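Local coordinates for protein glucose-6-phosphate dehydrogenase (Trypanosoma cruzi, PDB 5AQ1) that oxidises glucose 6-phosphate with NADP+ as hydride acceptor, yielding NADPH and 6-phosphogluconolactone in the first step of the pentose phosphate pathway, at residues 210-215 and 275-280; 215-220 and 398-403; 244-249 and 373-378; 406-411 and 424-429. All coordinates share one frame; numbering follows the deposited sequence.

Contact 1. Residues 210-215 and 275-280. With BG6 (6-O-phosphono-beta-D-glucopyranose), chain F.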
# COMPACT_ATOMS: atom_id res chain seq x y z
N ASP B 210 35.07 -3.83 6.89
CA ASP B 210 34.38 -5.02 6.42
C ASP B 210 34.40 -4.91 4.91
O ASP B 210 33.64 -4.14 4.32
CB ASP B 210 32.94 -5.09 6.94
CG ASP B 210 32.26 -6.40 6.59
OD1 ASP B 210 32.45 -6.90 5.46
OD2 ASP B 210 31.53 -6.92 7.45
N HIS B 211 35.29 -5.68 4.27
CA HIS B 211 35.66 -5.39 2.89
C HIS B 211 34.54 -5.64 1.88
O HIS B 211 34.61 -5.17 0.75
CB HIS B 211 36.97 -6.09 2.50
CG HIS B 211 36.79 -7.48 1.97
ND1 HIS B 211 36.73 -8.59 2.79
CD2 HIS B 211 36.70 -7.95 0.71
CE1 HIS B 211 36.59 -9.68 2.05
NE2 HIS B 211 36.57 -9.31 0.78
N TYR B 212 33.49 -6.36 2.29
CA TYR B 212 32.32 -6.53 1.44
C TYR B 212 31.61 -5.21 1.13
O TYR B 212 30.99 -5.07 0.07
CB TYR B 212 31.36 -7.56 2.04
CG TYR B 212 31.67 -8.98 1.60
CD1 TYR B 212 32.99 -9.43 1.51
CD2 TYR B 212 30.66 -9.86 1.27
CE1 TYR B 212 33.29 -10.71 1.11
CE2 TYR B 212 30.95 -11.15 0.86
CZ TYR B 212 32.26 -11.57 0.78
OH TYR B 212 32.54 -12.86 0.38
N LEU B 213 31.74 -4.23 2.02
CA LEU B 213 31.19 -2.89 1.80
C LEU B 213 31.91 -2.08 0.72
O LEU B 213 31.48 -0.97 0.39
CB LEU B 213 31.19 -2.09 3.11
CG LEU B 213 30.35 -2.63 4.26
CD1 LEU B 213 30.58 -1.78 5.50
CD2 LEU B 213 28.87 -2.67 3.89
N GLY B 214 33.00 -2.61 0.17
CA GLY B 214 33.69 -2.00 -0.97
C GLY B 214 33.35 -2.62 -2.31
O GLY B 214 33.84 -2.17 -3.35
N LYS B 215 32.52 -3.66 -2.30
CA LYS B 215 32.14 -4.37 -3.53
C LYS B 215 31.03 -3.61 -4.26
O LYS B 215 30.07 -3.16 -3.63
CB LYS B 215 31.70 -5.80 -3.22
CG LYS B 215 32.81 -6.69 -2.71
CD LYS B 215 32.40 -8.15 -2.70
CE LYS B 215 33.47 -9.03 -2.06
NZ LYS B 215 34.70 -9.13 -2.90
N THR B 275 25.87 -10.03 7.49
CA THR B 275 25.10 -9.18 8.38
C THR B 275 25.14 -7.72 7.92
O THR B 275 24.17 -6.99 8.06
CB THR B 275 25.59 -9.30 9.84
OG1 THR B 275 25.49 -10.66 10.26
CG2 THR B 275 24.77 -8.41 10.78
N GLN B 276 26.28 -7.30 7.37
CA GLN B 276 26.39 -5.97 6.77
C GLN B 276 25.40 -5.83 5.61
O GLN B 276 24.66 -4.85 5.52
CB GLN B 276 27.81 -5.71 6.26
CG GLN B 276 28.78 -5.24 7.34
CD GLN B 276 28.45 -3.86 7.85
OE1 GLN B 276 27.76 -3.07 7.20
NE2 GLN B 276 28.96 -3.54 9.04
N ILE B 277 25.40 -6.83 4.73
CA ILE B 277 24.45 -6.88 3.62
C ILE B 277 23.02 -6.90 4.16
O ILE B 277 22.16 -6.17 3.67
CB ILE B 277 24.71 -8.09 2.70
CG1 ILE B 277 25.99 -7.86 1.90
CG2 ILE B 277 23.54 -8.33 1.76
CD1 ILE B 277 26.56 -9.11 1.26
N LEU B 278 22.77 -7.72 5.18
CA LEU B 278 21.46 -7.79 5.82
C LEU B 278 20.98 -6.41 6.27
O LEU B 278 19.83 -6.04 6.01
CB LEU B 278 21.48 -8.73 7.02
CG LEU B 278 20.21 -8.79 7.88
CD1 LEU B 278 19.01 -9.25 7.07
CD2 LEU B 278 20.43 -9.71 9.08
N SER B 279 21.87 -5.66 6.92
CA SER B 279 21.52 -4.35 7.47
C SER B 279 21.18 -3.36 6.37
O SER B 279 20.25 -2.56 6.51
CB SER B 279 22.65 -3.80 8.33
OG SER B 279 23.77 -3.42 7.55
N LEU B 280 21.91 -3.41 5.26
CA LEU B 280 21.64 -2.53 4.12
C LEU B 280 20.30 -2.86 3.46
O LEU B 280 19.59 -1.96 3.01
CB LEU B 280 22.77 -2.61 3.10
CG LEU B 280 24.11 -2.04 3.56
CD1 LEU B 280 25.22 -2.48 2.62
CD2 LEU B 280 24.06 -0.53 3.66
C1 BG6 F . 37.46 -13.03 4.37
C2 BG6 F . 37.22 -14.34 5.13
O1 BG6 F . 37.04 -11.91 5.15
O5 BG6 F . 36.72 -13.05 3.14
C3 BG6 F . 37.61 -15.52 4.26
O2 BG6 F . 37.97 -14.35 6.35
C4 BG6 F . 36.82 -15.44 2.96
O3 BG6 F . 37.36 -16.76 4.91
C5 BG6 F . 37.10 -14.12 2.27
O4 BG6 F . 37.17 -16.55 2.13
C6 BG6 F . 36.35 -14.01 0.94
O6 BG6 F . 36.47 -12.70 0.40
P BG6 F . 36.07 -12.42 -1.13
O1P BG6 F . 34.65 -12.93 -1.26
O2P BG6 F . 36.18 -10.93 -1.29
O3P BG6 F . 37.09 -13.22 -1.91
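L213 packs on Q276, the two side chains crossing at about a right angle. Both methyls of L213 rest against the Q276 amide, CD2 lying 3.5 Å from OE1, and CD2 also makes an apolar contact with CD1 of L280 one helical turn further on. Y212 meets the helix with a ring edge: its CD2 stands 4.2 Å from CD1 of I277, which lies near the ring plane.

The polar groups look past each other. D210, with CG anti to its backbone N (chi1 -174°), lays its carboxylate alongside Q276 in the opposite sense, OD2 coming 3.2 Å from the Q276 CG, while its OD1 is bonded to H273 ND1. The Q276 chain bends at chi2, and its amide is held at both ends, OE1 by K298 and NE2 by E462.

On the far side of 210-215 three side chains converge on the phosphate of glucose 6-phosphate. H211 NE2 gives O2P a nearly straight bond of 2.7 Å (175°), K215 NZ donates to the same oxygen, and Y212 OH makes a weak bond to O1P. The methylene CE of K215 lies over one face of the Y212 ring. A short 3-10 turn, 211-214, thus backs onto helix 264-282 and presents H211, Y212 and K215 to the substrate: this is the phosphate-binding end of the glucose 6-phosphate pocket, where the coenzyme domain meets the C-terminal domain.

Contact 2. Residues 215-220 and 398-403. With BG6 (6-O-phosphono-beta-D-glucopyranose), chain F.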
# COMPACT_ATOMS: atom_id res chain seq x y z
N LYS B 215 32.52 -3.66 -2.30
CA LYS B 215 32.14 -4.37 -3.53
C LYS B 215 31.03 -3.61 -4.26
O LYS B 215 30.07 -3.16 -3.63
CB LYS B 215 31.70 -5.80 -3.22
CG LYS B 215 32.81 -6.69 -2.71
CD LYS B 215 32.40 -8.15 -2.70
CE LYS B 215 33.47 -9.03 -2.06
NZ LYS B 215 34.70 -9.13 -2.90
N GLU B 216 31.17 -3.50 -5.58
CA GLU B 216 30.28 -2.68 -6.40
C GLU B 216 28.80 -2.88 -6.08
O GLU B 216 28.08 -1.92 -5.81
CB GLU B 216 30.52 -2.97 -7.89
CG GLU B 216 29.67 -2.15 -8.85
CD GLU B 216 29.96 -0.66 -8.77
OE1 GLU B 216 31.15 -0.28 -8.62
OE2 GLU B 216 29.00 0.13 -8.88
N MET B 217 28.35 -4.13 -6.10
CA MET B 217 26.92 -4.42 -5.97
C MET B 217 26.40 -4.27 -4.54
O MET B 217 25.20 -4.08 -4.34
CB MET B 217 26.60 -5.82 -6.52
CG MET B 217 27.03 -6.05 -7.96
SD MET B 217 26.55 -4.75 -9.13
CE MET B 217 24.77 -4.87 -9.06
N VAL B 218 27.30 -4.34 -3.56
CA VAL B 218 26.93 -4.07 -2.17
C VAL B 218 26.79 -2.57 -1.96
O VAL B 218 25.85 -2.11 -1.30
CB VAL B 218 27.95 -4.67 -1.18
CG1 VAL B 218 27.58 -4.34 0.26
CG2 VAL B 218 28.03 -6.18 -1.36
N GLN B 219 27.71 -1.79 -2.54
CA GLN B 219 27.62 -0.32 -2.53
C GLN B 219 26.35 0.21 -3.21
O GLN B 219 25.86 1.29 -2.87
CB GLN B 219 28.85 0.30 -3.20
CG GLN B 219 30.14 0.14 -2.43
CD GLN B 219 31.30 0.90 -3.05
OE1 GLN B 219 31.74 0.60 -4.17
NE2 GLN B 219 31.80 1.90 -2.33
N ASN B 220 25.83 -0.55 -4.17
CA ASN B 220 24.65 -0.14 -4.92
C ASN B 220 23.32 -0.45 -4.23
O ASN B 220 22.27 -0.01 -4.71
CB ASN B 220 24.67 -0.80 -6.30
CG ASN B 220 23.69 -0.16 -7.27
OD1 ASN B 220 23.53 1.06 -7.28
ND2 ASN B 220 23.03 -0.98 -8.08
N ILE B 398 20.48 -9.77 -6.93
CA ILE B 398 21.70 -8.98 -6.99
C ILE B 398 22.88 -9.93 -6.79
O ILE B 398 23.02 -10.53 -5.72
CB ILE B 398 21.73 -7.89 -5.90
CG1 ILE B 398 20.59 -6.90 -6.11
CG2 ILE B 398 23.07 -7.16 -5.90
CD1 ILE B 398 20.19 -6.16 -4.85
N ARG B 399 23.70 -10.10 -7.83
CA ARG B 399 24.89 -10.95 -7.76
C ARG B 399 26.14 -10.08 -7.69
O ARG B 399 26.46 -9.38 -8.65
CB ARG B 399 24.96 -11.89 -8.97
CG ARG B 399 26.06 -12.93 -8.86
CD ARG B 399 26.04 -13.94 -9.99
NE ARG B 399 26.33 -13.31 -11.28
CZ ARG B 399 25.58 -13.40 -12.38
NH1 ARG B 399 24.46 -14.12 -12.40
NH2 ARG B 399 25.96 -12.78 -13.49
N ALA B 400 26.83 -10.13 -6.56
CA ALA B 400 28.03 -9.31 -6.37
C ALA B 400 29.26 -9.95 -7.00
O ALA B 400 30.16 -9.25 -7.45
CB ALA B 400 28.26 -9.06 -4.89
N GLN B 401 29.29 -11.28 -7.02
CA GLN B 401 30.36 -12.03 -7.68
C GLN B 401 29.96 -13.49 -7.89
O GLN B 401 29.19 -14.03 -7.10
CB GLN B 401 31.66 -11.96 -6.86
CG GLN B 401 31.64 -12.80 -5.59
CD GLN B 401 32.55 -12.28 -4.50
OE1 GLN B 401 33.11 -11.18 -4.60
NE2 GLN B 401 32.69 -13.07 -3.44
N PRO B 402 30.47 -14.14 -8.94
CA PRO B 402 31.26 -13.52 -9.99
C PRO B 402 30.36 -12.84 -11.00
O PRO B 402 29.14 -12.92 -10.90
CB PRO B 402 31.95 -14.71 -10.63
CG PRO B 402 30.96 -15.81 -10.51
CD PRO B 402 30.27 -15.59 -9.19
N SER B 403 30.97 -12.16 -11.98
CA SER B 403 30.25 -11.54 -13.08
C SER B 403 29.08 -10.71 -12.55
O SER B 403 27.91 -11.03 -12.78
CB SER B 403 29.76 -12.61 -14.05
OG SER B 403 29.10 -12.02 -15.15
C1 BG6 F . 37.46 -13.03 4.37
C2 BG6 F . 37.22 -14.34 5.13
O1 BG6 F . 37.04 -11.91 5.15
O5 BG6 F . 36.72 -13.05 3.14
C3 BG6 F . 37.61 -15.52 4.26
O2 BG6 F . 37.97 -14.35 6.35
C4 BG6 F . 36.82 -15.44 2.96
O3 BG6 F . 37.36 -16.76 4.91
C5 BG6 F . 37.10 -14.12 2.27
O4 BG6 F . 37.17 -16.55 2.13
C6 BG6 F . 36.35 -14.01 0.94
O6 BG6 F . 36.47 -12.70 0.40
P BG6 F . 36.07 -12.42 -1.13
O1P BG6 F . 34.65 -12.93 -1.26
O2P BG6 F . 36.18 -10.93 -1.29
O3P BG6 F . 37.09 -13.22 -1.91
O HOH W 1 30.11 -6.64 -6.50
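I398 opens the contact from the strand with its CG2 branch, which sits 3.8 Å from CB of M217, the helix residue that lies deepest against the strand. R399 meets M217 through its backbone, its O lying 3.4 Å from the M217 CG; its guanidinium reaches the turn that follows, with NE bonded to P402 O and NH2 to S403 O at 2.7 Å, nearly in the guanidinium plane. A400 comes next and brings the two backbones together, its CA only 5.0 Å from that of M217. CB and CG of M217 rest on A400, and the bends at chi2 and chi3 carry its thioether end on toward M406. A water links the backbones here, accepting from M217 N and donating to A400 O at 2.8 Å.

Q401 ends the strand with its CG in the cramped position between backbone N and carbonyl carbon (chi1 73°), then runs out extended to the substrate. Its OE1 takes a bond of 3.1 Å from K215 NZ on an in-plane lone pair, while NE2 donates to O1P of glucose 6-phosphate at 2.9 Å, so the amide bridges the lysine and the phosphate.

Opposite L374 of strand 373-380 the strand carries a classic beta bulge, formed by A400 and Q401. Strand 405-413 flanks the other edge, Y430 of helix 430-433 touches M217, and E216 forms a salt bridge with K413 of the second subunit.

Contact 3. Residues 244-249 and 373-378. With BG6 (6-O-phosphono-beta-D-glucopyranose), chain F.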
# COMPACT_ATOMS: atom_id res chain seq x y z
N GLN B 244 16.87 -14.14 0.70
CA GLN B 244 17.98 -15.07 0.86
C GLN B 244 19.31 -14.38 0.55
O GLN B 244 19.44 -13.71 -0.48
CB GLN B 244 17.81 -16.29 -0.06
CG GLN B 244 18.71 -17.46 0.31
CD GLN B 244 18.67 -18.58 -0.70
OE1 GLN B 244 18.30 -19.71 -0.38
NE2 GLN B 244 19.05 -18.28 -1.94
N ILE B 245 20.27 -14.53 1.45
CA ILE B 245 21.63 -14.01 1.26
C ILE B 245 22.58 -15.20 1.26
O ILE B 245 22.63 -15.97 2.23
CB ILE B 245 22.01 -13.01 2.37
CG1 ILE B 245 21.02 -11.84 2.39
CG2 ILE B 245 23.42 -12.49 2.16
CD1 ILE B 245 21.12 -10.96 3.62
N THR B 246 23.34 -15.35 0.17
CA THR B 246 24.11 -16.57 -0.07
C THR B 246 25.60 -16.30 -0.31
O THR B 246 25.97 -15.43 -1.09
CB THR B 246 23.56 -17.32 -1.29
OG1 THR B 246 22.19 -17.65 -1.05
CG2 THR B 246 24.35 -18.59 -1.57
N PHE B 247 26.44 -17.08 0.37
CA PHE B 247 27.88 -17.05 0.20
C PHE B 247 28.35 -18.48 -0.07
O PHE B 247 28.08 -19.38 0.71
CB PHE B 247 28.54 -16.49 1.47
CG PHE B 247 30.03 -16.68 1.53
CD1 PHE B 247 30.57 -17.84 2.08
CD2 PHE B 247 30.90 -15.70 1.08
CE1 PHE B 247 31.95 -18.03 2.16
CE2 PHE B 247 32.28 -15.88 1.15
CZ PHE B 247 32.80 -17.04 1.69
N LYS B 248 29.05 -18.67 -1.19
CA LYS B 248 29.64 -19.96 -1.52
C LYS B 248 31.08 -19.79 -1.99
O LYS B 248 31.41 -18.79 -2.63
CB LYS B 248 28.87 -20.65 -2.63
CG LYS B 248 27.39 -20.86 -2.37
CD LYS B 248 26.82 -21.72 -3.49
CE LYS B 248 25.30 -21.77 -3.48
NZ LYS B 248 24.83 -22.45 -4.72
N GLU B 249 31.92 -20.76 -1.65
CA GLU B 249 33.30 -20.80 -2.14
C GLU B 249 33.64 -22.24 -2.50
O GLU B 249 33.14 -23.18 -1.88
CB GLU B 249 34.28 -20.30 -1.08
CG GLU B 249 34.45 -18.79 -1.07
CD GLU B 249 35.41 -18.32 0.02
OE1 GLU B 249 35.79 -19.13 0.89
OE2 GLU B 249 35.78 -17.13 0.01
N LEU B 373 30.14 -17.98 -5.19
CA LEU B 373 28.97 -17.12 -5.37
C LEU B 373 28.74 -16.21 -4.18
O LEU B 373 28.91 -16.61 -3.03
CB LEU B 373 27.72 -17.97 -5.59
CG LEU B 373 26.40 -17.21 -5.81
CD1 LEU B 373 26.45 -16.39 -7.09
CD2 LEU B 373 25.23 -18.17 -5.83
N LEU B 374 28.36 -14.97 -4.49
CA LEU B 374 27.78 -14.07 -3.51
C LEU B 374 26.58 -13.42 -4.18
O LEU B 374 26.75 -12.60 -5.09
CB LEU B 374 28.78 -13.00 -3.06
CG LEU B 374 28.26 -11.96 -2.06
CD1 LEU B 374 27.93 -12.62 -0.72
CD2 LEU B 374 29.29 -10.86 -1.87
N ASP B 375 25.37 -13.79 -3.75
CA ASP B 375 24.18 -13.15 -4.29
C ASP B 375 23.11 -12.89 -3.25
O ASP B 375 23.08 -13.49 -2.17
CB ASP B 375 23.63 -13.89 -5.53
CG ASP B 375 22.89 -15.20 -5.19
OD1 ASP B 375 22.77 -15.57 -4.01
OD2 ASP B 375 22.42 -15.85 -6.15
N ILE B 376 22.23 -11.95 -3.60
CA ILE B 376 21.10 -11.55 -2.77
C ILE B 376 19.86 -11.84 -3.60
O ILE B 376 19.78 -11.45 -4.76
CB ILE B 376 21.18 -10.05 -2.45
CG1 ILE B 376 22.46 -9.72 -1.69
CG2 ILE B 376 19.96 -9.60 -1.65
CD1 ILE B 376 22.88 -8.27 -1.79
N ARG B 377 18.89 -12.53 -3.00
CA ARG B 377 17.65 -12.84 -3.68
C ARG B 377 16.44 -12.35 -2.89
O ARG B 377 16.16 -12.85 -1.80
CB ARG B 377 17.55 -14.35 -3.95
CG ARG B 377 18.48 -14.82 -5.05
CD ARG B 377 18.69 -16.32 -5.01
NE ARG B 377 19.62 -16.77 -6.05
CZ ARG B 377 19.30 -16.93 -7.33
NH1 ARG B 377 18.07 -16.69 -7.78
NH2 ARG B 377 20.23 -17.34 -8.19
N ILE B 378 15.75 -11.35 -3.44
CA ILE B 378 14.51 -10.84 -2.87
C ILE B 378 13.35 -11.53 -3.59
O ILE B 378 12.96 -11.12 -4.68
CB ILE B 378 14.37 -9.31 -3.05
CG1 ILE B 378 15.66 -8.58 -2.65
CG2 ILE B 378 13.18 -8.78 -2.26
CD1 ILE B 378 16.00 -8.69 -1.18
C1 BG6 F . 37.46 -13.03 4.37
C2 BG6 F . 37.22 -14.34 5.13
O1 BG6 F . 37.04 -11.91 5.15
O5 BG6 F . 36.72 -13.05 3.14
C3 BG6 F . 37.61 -15.52 4.26
O2 BG6 F . 37.97 -14.35 6.35
C4 BG6 F . 36.82 -15.44 2.96
O3 BG6 F . 37.36 -16.76 4.91
C5 BG6 F . 37.10 -14.12 2.27
O4 BG6 F . 37.17 -16.55 2.13
C6 BG6 F . 36.35 -14.01 0.94
O6 BG6 F . 36.47 -12.70 0.40
P BG6 F . 36.07 -12.42 -1.13
O1P BG6 F . 34.65 -12.93 -1.26
O2P BG6 F . 36.18 -10.93 -1.29
O3P BG6 F . 37.09 -13.22 -1.91
O HOH W 2 20.67 -15.75 -2.14
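T246 and D375 sit at the middle of an antiparallel ladder, strands 240-248 and 373-380 being neighbours in the large mixed sheet of the C-terminal domain. Six backbone bonds zip Q244 to R377, T246 to D375 and K248 to L373, with the strands almost exactly opposed (177°).

Q244, T246, K248, L373, D375 and R377 share one face. D375 has CG wedged between backbone N and carbonyl carbon (chi1 75°), which swings the carboxylate toward the neighbouring strand: OD1 lies 3.3 Å from CB of T246, the two side chains running side by side. A water accepts from Q244 NE2, donates to D375 OD1 and bonds T246 OG1 at 2.7 Å; that hydroxyl also meets R364 NE of strand 361-366. R377 stretches straight from CG to NE beside Q244, guanidinium and amide nearly perpendicular (88°). Its NE reaches D375 OD2 at 2.9 Å from above the carboxylate plane in a salt bridge, and NH1 goes on to E395, so R377 links D375 to E395 of the next strand, while the water holds the other oxygen of the aspartate.

The opposite face carries I245, F247, L374 and I376. Here L374 CD1 turns across to lie 3.4 Å from the T246 carbonyl oxygen, and helix 264-282 packs over the isoleucines through I277 and L281. F247 presents its ring edge toward O4 of glucose 6-phosphate. Just beyond the strand, E249 extends a straight side chain that is bridged to K367 through OE1, while its OE2 accepts a bond of 2.6 Å from the sugar hydroxyl O4.

Contact 4. Residues 406-411 and 424-429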
# COMPACT_ATOMS: atom_id res chain seq x y z
N MET B 406 22.65 -7.34 -11.76
CA MET B 406 21.35 -7.24 -11.12
C MET B 406 20.30 -7.64 -12.16
O MET B 406 20.32 -7.15 -13.29
CB MET B 406 21.09 -5.82 -10.61
CG MET B 406 19.79 -5.68 -9.81
SD MET B 406 19.65 -4.17 -8.83
CE MET B 406 19.48 -2.94 -10.12
N TYR B 407 19.40 -8.54 -11.79
CA TYR B 407 18.31 -8.91 -12.68
C TYR B 407 17.02 -9.24 -11.93
O TYR B 407 17.03 -9.66 -10.77
CB TYR B 407 18.70 -10.06 -13.62
CG TYR B 407 19.21 -11.32 -12.97
CD1 TYR B 407 20.56 -11.47 -12.64
CD2 TYR B 407 18.36 -12.39 -12.72
CE1 TYR B 407 21.03 -12.64 -12.06
CE2 TYR B 407 18.82 -13.56 -12.13
CZ TYR B 407 20.15 -13.68 -11.81
OH TYR B 407 20.60 -14.85 -11.23
N LEU B 408 15.90 -9.01 -12.63
CA LEU B 408 14.56 -9.21 -12.08
C LEU B 408 13.87 -10.36 -12.82
O LEU B 408 13.55 -10.24 -14.01
CB LEU B 408 13.75 -7.92 -12.23
CG LEU B 408 12.30 -7.95 -11.76
CD1 LEU B 408 12.22 -8.20 -10.26
CD2 LEU B 408 11.62 -6.65 -12.14
N LYS B 409 13.66 -11.46 -12.12
CA LYS B 409 13.01 -12.63 -12.70
C LYS B 409 11.50 -12.43 -12.66
O LYS B 409 10.94 -12.13 -11.60
CB LYS B 409 13.37 -13.89 -11.93
CG LYS B 409 14.86 -14.21 -11.94
CD LYS B 409 15.18 -15.37 -11.01
CE LYS B 409 14.78 -16.70 -11.61
NZ LYS B 409 15.07 -17.83 -10.68
N LEU B 410 10.85 -12.59 -13.80
CA LEU B 410 9.41 -12.47 -13.89
C LEU B 410 8.82 -13.41 -14.94
O LEU B 410 9.56 -14.08 -15.67
CB LEU B 410 8.99 -11.01 -14.15
CG LEU B 410 9.86 -10.10 -15.03
CD1 LEU B 410 10.07 -10.68 -16.41
CD2 LEU B 410 9.23 -8.72 -15.13
N THR B 411 7.50 -13.47 -14.99
CA THR B 411 6.79 -14.31 -15.95
C THR B 411 6.37 -13.49 -17.17
O THR B 411 5.96 -12.33 -17.05
CB THR B 411 5.56 -14.96 -15.30
OG1 THR B 411 5.99 -15.79 -14.22
CG2 THR B 411 4.78 -15.80 -16.29
N THR B 424 11.41 -15.45 -17.31
CA THR B 424 12.50 -14.77 -18.01
C THR B 424 13.11 -13.71 -17.07
O THR B 424 12.81 -13.72 -15.87
CB THR B 424 12.00 -14.16 -19.34
OG1 THR B 424 13.09 -13.58 -20.06
CG2 THR B 424 10.92 -13.09 -19.10
N GLU B 425 13.97 -12.84 -17.59
CA GLU B 425 14.61 -11.79 -16.77
C GLU B 425 14.70 -10.46 -17.49
O GLU B 425 14.80 -10.40 -18.71
CB GLU B 425 16.04 -12.18 -16.37
CG GLU B 425 16.24 -13.60 -15.89
CD GLU B 425 16.40 -14.59 -17.03
OE1 GLU B 425 17.00 -14.22 -18.07
OE2 GLU B 425 15.90 -15.72 -16.90
N LEU B 426 14.67 -9.39 -16.70
CA LEU B 426 15.17 -8.09 -17.14
C LEU B 426 16.55 -8.00 -16.53
O LEU B 426 16.69 -8.01 -15.30
CB LEU B 426 14.28 -6.95 -16.65
CG LEU B 426 12.79 -7.04 -16.99
CD1 LEU B 426 12.06 -5.85 -16.39
CD2 LEU B 426 12.54 -7.10 -18.49
N ASP B 427 17.57 -7.92 -17.37
CA ASP B 427 18.95 -8.15 -16.96
C ASP B 427 19.82 -6.89 -17.04
O ASP B 427 19.67 -6.09 -17.95
CB ASP B 427 19.56 -9.25 -17.83
CG ASP B 427 20.96 -9.60 -17.41
OD1 ASP B 427 21.12 -10.23 -16.34
OD2 ASP B 427 21.90 -9.25 -18.16
N LEU B 428 20.72 -6.75 -16.07
CA LEU B 428 21.81 -5.79 -16.14
C LEU B 428 23.08 -6.50 -15.69
O LEU B 428 23.33 -6.63 -14.49
CB LEU B 428 21.53 -4.57 -15.25
CG LEU B 428 22.68 -3.56 -15.05
CD1 LEU B 428 23.13 -2.96 -16.38
CD2 LEU B 428 22.27 -2.45 -14.09
N THR B 429 23.85 -6.98 -16.66
CA THR B 429 25.14 -7.61 -16.41
C THR B 429 26.24 -6.60 -16.72
O THR B 429 26.39 -6.17 -17.87
CB THR B 429 25.32 -8.88 -17.28
OG1 THR B 429 24.24 -9.78 -17.02
CG2 THR B 429 26.63 -9.58 -16.98
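Y407 and D427 face each other across a non-hydrogen-bonded pair, their CA atoms 4.4 Å apart. The tyrosine holds CG between its backbone N and carbonyl carbon (chi1 56°), which stands the ring up off the sheet; D427 OD1 comes 3.6 Å from the Y407 CB at the foot of the ring. On the other flank the ring lies alongside E425, whose CG is 4.0 Å from CD2, with ring and carboxylate planes nearly perpendicular (86°). K409 extends this face, its aliphatic chain near E425 CG.

The reverse face is mostly apolar: L408 and L410 both lean on CD1 of L426, and L410 CD1 packs against T424 CG2 at 3.7 Å, side by side with it.

Holding these side chains in step are six backbone bonds pairing M406 with L428, L408 with L426 and L410 with T424, the straightest being T424 N to L410 O (2.8 Å, 174°). Between them lie CA-H...O contacts, such as E425 CA to L408 O. Beyond this shell, D427 OD2 accepts from T429 OG1 on its syn lone pair.

These strands, 405-413 and 421-429, form a beta hairpin at the edge of this chain's large mixed sheet, where D427 makes backbone bonds to the second subunit. Strand 395-401 flanks it on one side, bonding Y407 and K409. The second subunit meets the hairpin through side chains too: R433 of that subunit bridges E425, its Y434 bonds T424 OG1, and its L426 and L428 pack against L428 and L426 here, so the hairpin belongs to the subunit interface.

How the contacts relate
Contacts 1, 2 and 3 all touch the bound glucose 6-phosphate, their centres 10 to 12 Å apart, whereas contact 4 lies about 23 Å from contact 1, between centres. Contacts 2, 3 and 4 share the large mixed sheet, whose order 240-248, 373-380, 395-401, 405-413, 421-429 leads from the substrate to the subunit interface. K215 belongs to contacts 1 and 2, and Y212 of contact 1 packs on F247 and L374 of contact 3. Along the chain, the segments of contact 1 alternate with those of contacts 2 and 3, contact 3 is nested within the loop closed by contact 2, and contact 4 follows afterwards. The sheet thus joins the phosphate-binding pocket to the hairpin where two subunits meet.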